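ABC transporter binding protein AcbH (Actinoplanes, PDB 3OO8) binds beta-D-galactopyranose with an exclusive preference, as the extracellular solute receptor of a bacterial ABC transporter. Local coordinates at residues A90-R93 against L94-A98; T104-D107 against D108-K112; Y206-K209 against L210-E214. The protein carries 2 engineered substitutions. One frame throughout, in Å; residues are numbered along the deposited sequence.

Contact 1. Residues A90-R93 against L94-A98; sequences AGYR and LQFFA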
ATOM      1  N   ALA A  90      -2.569   8.319  -1.949  1.00  9.19           N
ATOM      2  CA  ALA A  90      -1.498   8.446  -2.922  1.00  9.84           C
ATOM      3  C   ALA A  90      -1.717   7.536  -4.137  1.00 10.88           C
ATOM      4  O   ALA A  90      -2.416   6.509  -4.066  1.00 10.06           O
ATOM      5  CB  ALA A  90      -0.121   8.175  -2.246  1.00  9.17           C
ATOM      6  N   GLY A  91      -1.106   7.917  -5.255  1.00 11.67           N
ATOM      7  CA  GLY A  91      -1.093   7.021  -6.412  1.00 12.79           C
ATOM      8  C   GLY A  91      -1.462   7.704  -7.701  1.00 12.32           C
ATOM      9  O   GLY A  91      -1.354   8.944  -7.838  1.00 13.27           O
ATOM     10  N   TYR A  92      -1.844   6.862  -8.668  1.00 11.47           N
ATOM     11  CA  TYR A  92      -2.112   7.336 -10.015  1.00 12.21           C
ATOM     12  C   TYR A  92      -3.194   8.399 -10.083  1.00 13.59           C
ATOM     13  O   TYR A  92      -3.004   9.439 -10.722  1.00 15.41           O
ATOM     14  CB  TYR A  92      -2.493   6.137 -10.887  1.00 11.65           C
ATOM     15  CG  TYR A  92      -2.599   6.479 -12.359  1.00 13.12           C
ATOM     16  CD1 TYR A  92      -1.524   6.226 -13.216  1.00 15.33           C
ATOM     17  CD2 TYR A  92      -3.735   7.086 -12.872  1.00 18.02           C
ATOM     18  CE1 TYR A  92      -1.597   6.514 -14.579  1.00 15.98           C
ATOM     19  CE2 TYR A  92      -3.813   7.409 -14.232  1.00 16.21           C
ATOM     20  CZ  TYR A  92      -2.743   7.113 -15.067  1.00 19.28           C
ATOM     21  OH  TYR A  92      -2.821   7.435 -16.417  1.00 21.83           O
ATOM     22  N   ARG A  93      -4.308   8.145  -9.409  1.00 14.02           N
ATOM     23  CA  ARG A  93      -5.454   9.069  -9.482  1.00 13.05           C
ATOM     24  C   ARG A  93      -5.162  10.432  -8.851  1.00 13.77           C
ATOM     25  O   ARG A  93      -5.522  11.490  -9.413  1.00 13.84           O
ATOM     26  CB  ARG A  93      -6.700   8.393  -8.945  1.00 15.40           C
ATOM     27  CG  ARG A  93      -7.156   7.291  -9.894  1.00 20.33           C
ATOM     28  CD  ARG A  93      -8.643   7.100  -9.834  1.00 32.17           C
ATOM     29  NE  ARG A  93      -9.011   6.120  -8.816  1.00 33.20           N
ATOM     30  CZ  ARG A  93     -10.266   5.786  -8.536  1.00 35.48           C
ATOM     31  NH1 ARG A  93     -10.517   4.869  -7.608  1.00 27.90           N
ATOM     32  NH2 ARG A  93     -11.261   6.381  -9.186  1.00 30.28           N
ATOM     33  N   LEU A  94      -4.442  10.435  -7.727  1.00 12.94           N
ATOM     34  CA  LEU A  94      -4.035  11.709  -7.128  1.00 12.60           C
ATOM     35  C   LEU A  94      -3.307  12.516  -8.189  1.00 14.28           C
ATOM     36  O   LEU A  94      -3.586  13.708  -8.393  1.00 14.60           O
ATOM     37  CB  LEU A  94      -3.051  11.476  -5.973  1.00 11.81           C
ATOM     38  CG  LEU A  94      -2.392  12.732  -5.368  1.00 14.72           C
ATOM     39  CD1 LEU A  94      -3.473  13.584  -4.687  1.00 10.82           C
ATOM     40  CD2 LEU A  94      -1.325  12.342  -4.330  1.00 15.88           C
ATOM     41  N   GLN A  95      -2.329  11.884  -8.839  1.00 12.39           N
ATOM     42  CA  GLN A  95      -1.553  12.621  -9.838  1.00 15.51           C
ATOM     43  C   GLN A  95      -2.382  13.011 -11.062  1.00 16.25           C
ATOM     44  O   GLN A  95      -2.148  14.072 -11.644  1.00 17.93           O
ATOM     45  CB  GLN A  95      -0.272  11.868 -10.216  1.00 14.68           C
ATOM     46  CG  GLN A  95       0.678  11.720  -9.012  1.00 12.42           C
ATOM     47  CD  GLN A  95       2.062  11.312  -9.378  1.00 16.67           C
ATOM     48  OE1 GLN A  95       2.253  10.445 -10.227  1.00 17.19           O
ATOM     49  NE2 GLN A  95       3.058  11.955  -8.762  1.00 16.04           N
ATOM     50  N   PHE A  96      -3.342  12.169 -11.427  1.00 15.24           N
ATOM     51  CA  PHE A  96      -4.229  12.439 -12.564  1.00 17.56           C
ATOM     52  C   PHE A  96      -5.082  13.673 -12.257  1.00 16.80           C
ATOM     53  O   PHE A  96      -5.152  14.598 -13.072  1.00 17.52           O
ATOM     54  CB  PHE A  96      -5.141  11.238 -12.836  1.00 16.83           C
ATOM     55  CG  PHE A  96      -6.046  11.414 -14.027  1.00 20.99           C
ATOM     56  CD1 PHE A  96      -5.582  11.129 -15.305  1.00 28.55           C
ATOM     57  CD2 PHE A  96      -7.341  11.859 -13.868  1.00 21.81           C
ATOM     58  CE1 PHE A  96      -6.399  11.295 -16.411  1.00 30.00           C
ATOM     59  CE2 PHE A  96      -8.182  12.013 -14.975  1.00 29.43           C
ATOM     60  CZ  PHE A  96      -7.700  11.738 -16.245  1.00 27.44           C
ATOM     61  N   PHE A  97      -5.699  13.705 -11.079  1.00 16.66           N
ATOM     62  CA  PHE A  97      -6.533  14.840 -10.735  1.00 14.95           C
ATOM     63  C   PHE A  97      -5.735  16.113 -10.620  1.00 16.55           C
ATOM     64  O   PHE A  97      -6.213  17.151 -11.084  1.00 18.36           O
ATOM     65  CB  PHE A  97      -7.387  14.583  -9.499  1.00 17.50           C
ATOM     66  CG  PHE A  97      -8.218  13.335  -9.587  1.00 18.85           C
ATOM     67  CD1 PHE A  97      -8.933  13.047 -10.736  1.00 22.68           C
ATOM     68  CD2 PHE A  97      -8.312  12.465  -8.507  1.00 25.87           C
ATOM     69  CE1 PHE A  97      -9.709  11.898 -10.822  1.00 33.64           C
ATOM     70  CE2 PHE A  97      -9.095  11.315  -8.587  1.00 28.39           C
ATOM     71  CZ  PHE A  97      -9.786  11.038  -9.745  1.00 30.45           C
ATOM     72  N   ALA A  98      -4.539  16.041 -10.028  1.00 13.88           N
ATOM     73  CA  ALA A  98      -3.649  17.208  -9.907  1.00 14.48           C
ATOM     74  C   ALA A  98      -3.240  17.701 -11.297  1.00 19.43           C
ATOM     75  O   ALA A  98      -3.193  18.903 -11.541  1.00 18.89           O
ATOM     76  CB  ALA A  98      -2.386  16.892  -9.066  1.00 14.91           C
TER
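Arg93 and Phe97, one helical turn apart, run side by side and point the same way from the first turns of helix 92-99. With CG of Phe97 anti to its carbonyl carbon (chi1 -54°), the phenyl ring leans back along the helix, so that the peptide oxygen of Arg93 comes over one face of it, Arg93 O lying 3.1 Å from Phe97 CD2. The arginine chain runs on past the rim of the ring: Arg93 CB is 3.8 Å from Phe97 CE2, and Arg93 CD passes near CZ. Its chain then bends at chi3, and the guanidinium plane ends up turned 51° from the phenyl plane, so the two flat groups are not stacked. Ile74 of helix 67-79 touches both side chains.

The next pair round the helix is looser. The rings of Tyr92 and Phe96 meet obliquely, Tyr92 CE2 being 4.3 Å from Phe96 CD1. On the buried side, Leu94 CD2 reaches back to 4.1 Å from CA of Ala90, the residue just before the N-cap.

Beneath these side chains the helix starts with Gly91 as N-cap. Gln95 N bonds to Gly91 O at a long 3.3 Å, whereas Phe97 N meets Arg93 O at 2.8 Å with an almost straight N-H...O angle of 173°. The backbone angles of Gly91 would press a side chain against the preceding carbonyl oxygen, which explains a glycine at this cap.

Arg93 is a beta-D-galactose-binding residue, and no sugar is bound in this model. Its methylenes are held by apolar contacts while its guanidinium extends past the ring, an arrangement that probably steadies the base of the side chain; the guanidinium is consistent with a polar role in the sugar pocket.

Contact 2. Residues T104-D107 against D108-K112; sequences TPID and DVWDK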
ATOM      1  N   THR A 104      -6.095  21.902  -5.455  1.00 14.67           N
ATOM      2  CA  THR A 104      -5.318  23.069  -5.068  1.00 16.82           C
ATOM      3  C   THR A 104      -3.973  22.611  -4.533  1.00 16.00           C
ATOM      4  O   THR A 104      -3.924  21.726  -3.677  1.00 14.83           O
ATOM      5  CB  THR A 104      -6.091  23.858  -3.987  1.00 17.20           C
ATOM      6  OG1 THR A 104      -7.243  24.436  -4.603  1.00 20.11           O
ATOM      7  CG2 THR A 104      -5.248  24.986  -3.419  1.00 17.15           C
ATOM      8  N   PRO A 105      -2.862  23.154  -5.052  1.00 14.89           N
ATOM      9  CA  PRO A 105      -1.576  22.793  -4.485  1.00 13.97           C
ATOM     10  C   PRO A 105      -1.424  23.335  -3.054  1.00 15.40           C
ATOM     11  O   PRO A 105      -2.005  24.394  -2.703  1.00 18.26           O
ATOM     12  CB  PRO A 105      -0.571  23.436  -5.444  1.00 17.65           C
ATOM     13  CG  PRO A 105      -1.278  24.606  -5.968  1.00 18.67           C
ATOM     14  CD  PRO A 105      -2.730  24.222  -6.075  1.00 14.73           C
ATOM     15  N   ILE A 106      -0.686  22.600  -2.225  1.00 13.79           N
ATOM     16  CA  ILE A 106      -0.544  22.942  -0.819  1.00 12.04           C
ATOM     17  C   ILE A 106       0.913  23.043  -0.380  1.00 14.34           C
ATOM     18  O   ILE A 106       1.308  22.611   0.714  1.00 12.36           O
ATOM     19  CB  ILE A 106      -1.357  21.968   0.072  1.00 10.11           C
ATOM     20  CG1 ILE A 106      -1.010  20.534  -0.306  1.00 15.20           C
ATOM     21  CG2 ILE A 106      -2.858  22.163  -0.166  1.00 12.56           C
ATOM     22  CD1 ILE A 106      -1.500  19.537   0.737  1.00 15.49           C
ATOM     23  N   ASP A 107       1.712  23.719  -1.217  1.00 15.36           N
ATOM     24  CA  ASP A 107       3.110  23.900  -0.896  1.00 17.53           C
ATOM     25  C   ASP A 107       3.205  24.703   0.395  1.00 17.20           C
ATOM     26  O   ASP A 107       4.152  24.532   1.150  1.00 16.50           O
ATOM     27  CB  ASP A 107       3.857  24.637  -2.022  1.00 17.93           C
ATOM     28  CG  ASP A 107       3.901  23.849  -3.316  1.00 25.77           C
ATOM     29  OD1 ASP A 107       3.790  22.611  -3.265  1.00 19.64           O
ATOM     30  OD2 ASP A 107       4.094  24.455  -4.387  1.00 29.04           O
ATOM     31  N   ASP A 108       2.262  25.629   0.598  1.00 16.26           N
ATOM     32  CA  ASP A 108       2.234  26.429   1.809  1.00 16.87           C
ATOM     33  C   ASP A 108       2.016  25.624   3.095  1.00 17.47           C
ATOM     34  O   ASP A 108       2.709  25.823   4.090  1.00 18.88           O
ATOM     35  CB  ASP A 108       1.296  27.647   1.694  1.00 18.73           C
ATOM     36  CG  ASP A 108      -0.118  27.297   1.266  1.00 19.63           C
ATOM     37  OD1 ASP A 108      -0.482  26.104   1.044  1.00 16.69           O
ATOM     38  OD2 ASP A 108      -0.919  28.249   1.172  1.00 22.01           O
ATOM     39  N   VAL A 109       1.086  24.673   3.052  1.00 15.74           N
ATOM     40  CA  VAL A 109       0.901  23.734   4.151  1.00 14.75           C
ATOM     41  C   VAL A 109       2.203  22.993   4.416  1.00 14.38           C
ATOM     42  O   VAL A 109       2.618  22.843   5.563  1.00 14.65           O
ATOM     43  CB  VAL A 109      -0.191  22.695   3.789  1.00 13.72           C
ATOM     44  CG1 VAL A 109      -0.254  21.565   4.843  1.00 15.37           C
ATOM     45  CG2 VAL A 109      -1.559  23.401   3.664  1.00 13.82           C
ATOM     46  N   TRP A 110       2.856  22.542   3.345  1.00 13.01           N
ATOM     47  CA  TRP A 110       4.093  21.776   3.462  1.00 14.16           C
ATOM     48  C   TRP A 110       5.302  22.564   3.974  1.00 15.01           C
ATOM     49  O   TRP A 110       6.186  22.004   4.600  1.00 15.84           O
ATOM     50  CB  TRP A 110       4.359  20.973   2.168  1.00 12.02           C
ATOM     51  CG  TRP A 110       3.593  19.642   2.150  1.00 10.00           C
ATOM     52  CD1 TRP A 110       2.330  19.433   1.717  1.00  8.24           C
ATOM     53  CD2 TRP A 110       4.091  18.395   2.611  1.00 12.01           C
ATOM     54  NE1 TRP A 110       1.995  18.081   1.869  1.00 10.31           N
ATOM     55  CE2 TRP A 110       3.068  17.438   2.419  1.00 11.45           C
ATOM     56  CE3 TRP A 110       5.304  17.995   3.178  1.00 13.11           C
ATOM     57  CZ2 TRP A 110       3.224  16.097   2.763  1.00  9.86           C
ATOM     58  CZ3 TRP A 110       5.475  16.659   3.528  1.00 13.33           C
ATOM     59  CH2 TRP A 110       4.429  15.719   3.312  1.00 12.28           C
ATOM     60  N   ASP A 111       5.275  23.883   3.780  1.00 16.49           N
ATOM     61  CA  ASP A 111       6.308  24.735   4.362  1.00 20.18           C
ATOM     62  C   ASP A 111       6.244  24.614   5.896  1.00 20.14           C
ATOM     63  O   ASP A 111       7.261  24.723   6.588  1.00 22.82           O
ATOM     64  CB  ASP A 111       6.060  26.199   3.963  1.00 17.94           C
ATOM     65  CG  ASP A 111       6.361  26.492   2.505  1.00 27.47           C
ATOM     66  OD1 ASP A 111       7.120  25.738   1.864  1.00 33.21           O
ATOM     67  OD2 ASP A 111       5.835  27.513   2.006  1.00 31.50           O
ATOM     68  N   LYS A 112       5.052  24.376   6.433  1.00 18.81           N
ATOM     69  CA  LYS A 112       4.891  24.260   7.883  1.00 19.94           C
ATOM     70  C   LYS A 112       5.073  22.831   8.392  1.00 19.04           C
ATOM     71  O   LYS A 112       5.670  22.601   9.458  1.00 21.51           O
ATOM     72  CB  LYS A 112       3.505  24.766   8.253  1.00 21.70           C
ATOM     73  CG  LYS A 112       2.988  24.330   9.608  1.00 28.12           C
ATOM     74  CD  LYS A 112       3.382  25.283  10.721  1.00 38.21           C
ATOM     75  CE  LYS A 112       2.449  25.074  11.914  1.00 41.53           C
ATOM     76  NZ  LYS A 112       2.951  25.727  13.155  1.00 46.64           N
TER
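Apolar contacts between Ile106, the N-cap residue, and the first turn of helix 107-113 form the inner side of this local contact. Ile106 CB lies 3.9 Å from Val109 CG2, while its CD1 methyl reaches the five-membered part of the indole, 4.0 Å from Trp110 CD1. That reach follows from chi1 of 51°, which sets CG1 between the backbone N and the carbonyl carbon and directs the chain toward the tryptophan, whose side chain it meets at a slant. Val135 of strand 134-147 packs on both Ile106 and Val109.

Backbone hydrogen bonds make up the second group. Trp110 N donates to Ile106 O at 3.1 Å, in the carbonyl plane, and this same oxygen lies at the indole edge, 3.5 Å from Trp110 CD1. Asp111 N bonds to Asp107 O at 2.9 Å, but more bent, with an N-H...O angle of 135°.

Carboxylates supply the third. Asp108 OD1 accepts the amide of Val109 at 2.9 Å from above the carboxylate plane, while Asp108 OD2 forms a salt bridge to Lys316 of helix 312-322. Both oxygens of Asp107 are hydrogen-bonded, OD2 to His131 ND1 and OD1 to the backbone N of Tyr132.

The indole is fixed from several directions: NE1 bonds to the carbonyl oxygen of Leu134, and Tyr132 stacks on the ring. Were the indole of Trp110 cut back to an alanine, the Leu134 carbonyl would probably lose this donor, and a gap is likely to open beside the Ile106 methyl and Tyr132.

Asp107 and Asp108 are the first two residues of the helix, where their negative charge is likely to interact favourably with the positive end of the helix dipole; the Lys316 salt bridge would further offset the charge of Asp108.

Contact 3. Residues Y206-K209 against L210-E214; sequences YHIK and LMKHE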
ATOM      1  N   TYR A 206      11.393   2.532 -12.486  1.00 10.09           N
ATOM      2  CA  TYR A 206      10.870   1.638 -13.528  1.00  9.91           C
ATOM      3  C   TYR A 206       9.467   1.102 -13.226  1.00  9.09           C
ATOM      4  O   TYR A 206       8.619   1.048 -14.113  1.00  9.52           O
ATOM      5  CB  TYR A 206      11.813   0.425 -13.682  1.00 13.29           C
ATOM      6  CG  TYR A 206      11.397  -0.565 -14.751  1.00 10.70           C
ATOM      7  CD1 TYR A 206      11.892  -0.471 -16.047  1.00 14.35           C
ATOM      8  CD2 TYR A 206      10.566  -1.652 -14.456  1.00  7.80           C
ATOM      9  CE1 TYR A 206      11.515  -1.392 -17.028  1.00 12.45           C
ATOM     10  CE2 TYR A 206      10.159  -2.544 -15.432  1.00 10.93           C
ATOM     11  CZ  TYR A 206      10.677  -2.450 -16.705  1.00 12.07           C
ATOM     12  OH  TYR A 206      10.323  -3.349 -17.666  1.00 14.42           O
ATOM     13  N   HIS A 207       9.227   0.647 -11.988  1.00  9.55           N
ATOM     14  CA  HIS A 207       7.899   0.188 -11.644  1.00 10.34           C
ATOM     15  C   HIS A 207       6.840   1.258 -11.899  1.00 11.37           C
ATOM     16  O   HIS A 207       5.830   0.954 -12.539  1.00 11.33           O
ATOM     17  CB  HIS A 207       7.860  -0.316 -10.191  1.00 10.75           C
ATOM     18  CG  HIS A 207       6.521  -0.832  -9.752  1.00 11.93           C
ATOM     19  ND1 HIS A 207       5.942  -1.985 -10.251  1.00 10.37           N
ATOM     20  CD2 HIS A 207       5.667  -0.360  -8.807  1.00 10.27           C
ATOM     21  CE1 HIS A 207       4.781  -2.184  -9.648  1.00 10.44           C
ATOM     22  NE2 HIS A 207       4.591  -1.211  -8.772  1.00 10.58           N
ATOM     23  N   ILE A 208       7.096   2.506 -11.482  1.00 10.47           N
ATOM     24  CA  ILE A 208       6.121   3.572 -11.703  1.00 12.58           C
ATOM     25  C   ILE A 208       5.950   3.875 -13.208  1.00 10.84           C
ATOM     26  O   ILE A 208       4.825   4.083 -13.667  1.00 13.18           O
ATOM     27  CB  ILE A 208       6.429   4.866 -10.865  1.00 11.70           C
ATOM     28  CG1 ILE A 208       6.505   4.538  -9.375  1.00 12.94           C
ATOM     29  CG2 ILE A 208       5.334   5.895 -11.067  1.00 11.44           C
ATOM     30  CD1 ILE A 208       5.237   3.809  -8.835  1.00 18.07           C
ATOM     31  N   LYS A 209       7.045   3.854 -13.971  1.00 11.50           N
ATOM     32  CA  LYS A 209       6.963   4.049 -15.427  1.00 11.85           C
ATOM     33  C   LYS A 209       6.082   2.987 -16.046  1.00 13.49           C
ATOM     34  O   LYS A 209       5.226   3.293 -16.895  1.00 14.08           O
ATOM     35  CB  LYS A 209       8.344   4.024 -16.069  1.00 12.64           C
ATOM     36  CG  LYS A 209       9.160   5.312 -15.911  1.00 15.63           C
ATOM     37  CD  LYS A 209      10.521   5.095 -16.556  1.00 26.00           C
ATOM     38  CE  LYS A 209      11.329   6.370 -16.582  1.00 31.16           C
ATOM     39  NZ  LYS A 209      12.673   6.065 -17.152  1.00 43.45           N
ATOM     40  N   LEU A 210       6.258   1.739 -15.595  1.00 11.05           N
ATOM     41  CA  LEU A 210       5.444   0.651 -16.105  1.00 10.09           C
ATOM     42  C   LEU A 210       3.971   0.880 -15.748  1.00 12.96           C
ATOM     43  O   LEU A 210       3.079   0.711 -16.580  1.00 12.04           O
ATOM     44  CB  LEU A 210       5.916  -0.709 -15.559  1.00 10.25           C
ATOM     45  CG  LEU A 210       5.170  -1.945 -16.084  1.00 10.25           C
ATOM     46  CD1 LEU A 210       5.354  -2.140 -17.591  1.00 11.60           C
ATOM     47  CD2 LEU A 210       5.565  -3.220 -15.334  1.00  8.92           C
ATOM     48  N   MET A 211       3.725   1.290 -14.498  1.00 10.37           N
ATOM     49  CA  MET A 211       2.368   1.610 -14.066  1.00 11.66           C
ATOM     50  C   MET A 211       1.729   2.689 -14.899  1.00 11.60           C
ATOM     51  O   MET A 211       0.531   2.610 -15.138  1.00 13.37           O
ATOM     52  CB  MET A 211       2.344   2.027 -12.597  1.00 11.44           C
ATOM     53  CG  MET A 211       2.670   0.843 -11.680  1.00 10.83           C
ATOM     54  SD  MET A 211       1.769  -0.708 -11.698  1.00 13.61           S
ATOM     55  CE  MET A 211       2.693  -1.717 -12.845  1.00 16.34           C
ATOM     56  N   LYS A 212       2.510   3.695 -15.275  1.00 12.63           N
ATOM     57  CA  LYS A 212       2.002   4.822 -16.078  1.00 13.85           C
ATOM     58  C   LYS A 212       2.008   4.522 -17.592  1.00 16.52           C
ATOM     59  O   LYS A 212       1.523   5.329 -18.396  1.00 17.82           O
ATOM     60  CB  LYS A 212       2.769   6.076 -15.744  1.00 14.20           C
ATOM     61  CG  LYS A 212       2.512   6.594 -14.298  1.00 15.88           C
ATOM     62  CD  LYS A 212       3.325   7.819 -14.004  1.00 17.75           C
ATOM     63  CE  LYS A 212       3.024   8.372 -12.620  1.00 16.20           C
ATOM     64  NZ  LYS A 212       1.566   8.703 -12.397  1.00 16.63           N
ATOM     65  N   HIS A 213       2.451   3.317 -17.947  1.00 12.65           N
ATOM     66  CA  HIS A 213       2.659   2.902 -19.347  1.00 15.06           C
ATOM     67  C   HIS A 213       3.678   3.777 -20.114  1.00 14.78           C
ATOM     68  O   HIS A 213       3.565   3.970 -21.338  1.00 16.43           O
ATOM     69  CB  HIS A 213       1.336   2.788 -20.103  1.00 15.49           C
ATOM     70  CG  HIS A 213       1.430   2.017 -21.381  1.00 19.04           C
ATOM     71  ND1 HIS A 213       1.956   0.744 -21.453  1.00 21.77           N
ATOM     72  CD2 HIS A 213       1.052   2.343 -22.639  1.00 15.86           C
ATOM     73  CE1 HIS A 213       1.914   0.322 -22.705  1.00 18.40           C
ATOM     74  NE2 HIS A 213       1.369   1.273 -23.444  1.00 23.92           N
ATOM     75  N   GLU A 214       4.682   4.266 -19.398  1.00 14.87           N
ATOM     76  CA  GLU A 214       5.850   4.929 -19.968  1.00 15.63           C
ATOM     77  C   GLU A 214       6.871   3.910 -20.475  1.00 17.30           C
ATOM     78  O   GLU A 214       7.763   4.231 -21.261  1.00 18.11           O
ATOM     79  CB  GLU A 214       6.455   5.910 -18.960  1.00 15.94           C
ATOM     80  CG  GLU A 214       5.477   7.038 -18.748  1.00 18.37           C
ATOM     81  CD  GLU A 214       5.731   7.856 -17.514  1.00 20.92           C
ATOM     82  OE1 GLU A 214       6.706   7.576 -16.782  1.00 25.10           O
ATOM     83  OE2 GLU A 214       4.909   8.770 -17.265  1.00 27.65           O
TER
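A Schellman motif closes helix 204-212, and its residues and those of the preceding turn make this contact. His213, with a phi of 60°, is the residue that leaves the helical path; its N bonds back to Leu210 O, and Glu214 N reaches Lys209 O at 2.7 Å. Beside this closure the Glu214 side chain crosses that of Lys209 at about a right angle, Glu214 OE1 lying 3.5 Å from Lys209 CG, whereas the charged ends stay apart.

One turn back, Met211 folds over His207. With CG of Met211 anti to its carbonyl carbon (chi1 -68°), that methylene lies over one imidazole face in a CH-pi contact, 4.2 Å from the ring centroid; bends at chi2 and chi3 then turn SD and CE back to the ring, SD obliquely and Met211 CE to 3.8 Å from His207 CE1. Ile208 and Lys212 instead run alongside each other, Ile208 CG2 touching Lys212 CE at 3.7 Å.

Around the helix, 191-201 receives His207 and Leu210, with Asn198 hydrogen-bonded to His207 ND1. Helix 371-374, which carries the galactose-binding Arg373 and position 372, engineered here, meets Ile208 and Met211 through Asp374, and just beyond it Thr375 OG1 is hydrogen-bonded to Met211 O.

All three contacts are local and partly buried. Contacts 1 and 2 both concern the start of a helix, 92-99 and 107-113, which follow one another in the chain, whereas contact 3 concerns the end of helix 204-212. Only contact 1 holds a galactose-binding residue; contact 2 lies farthest from the centre of the chain, away from the sugar site, and contact 3 comes within about 9 Å (side chain to side chain) of two binding positions, one engineered here. Aromatic packing marks contact 1, an acidic helix start over an apolar inner side contact 2, and imidazole-thioether packing contact 3. Contacts 1 and 3 touch through a probable hydrogen bond from Lys212 to Gln95; contact 2 touches neither.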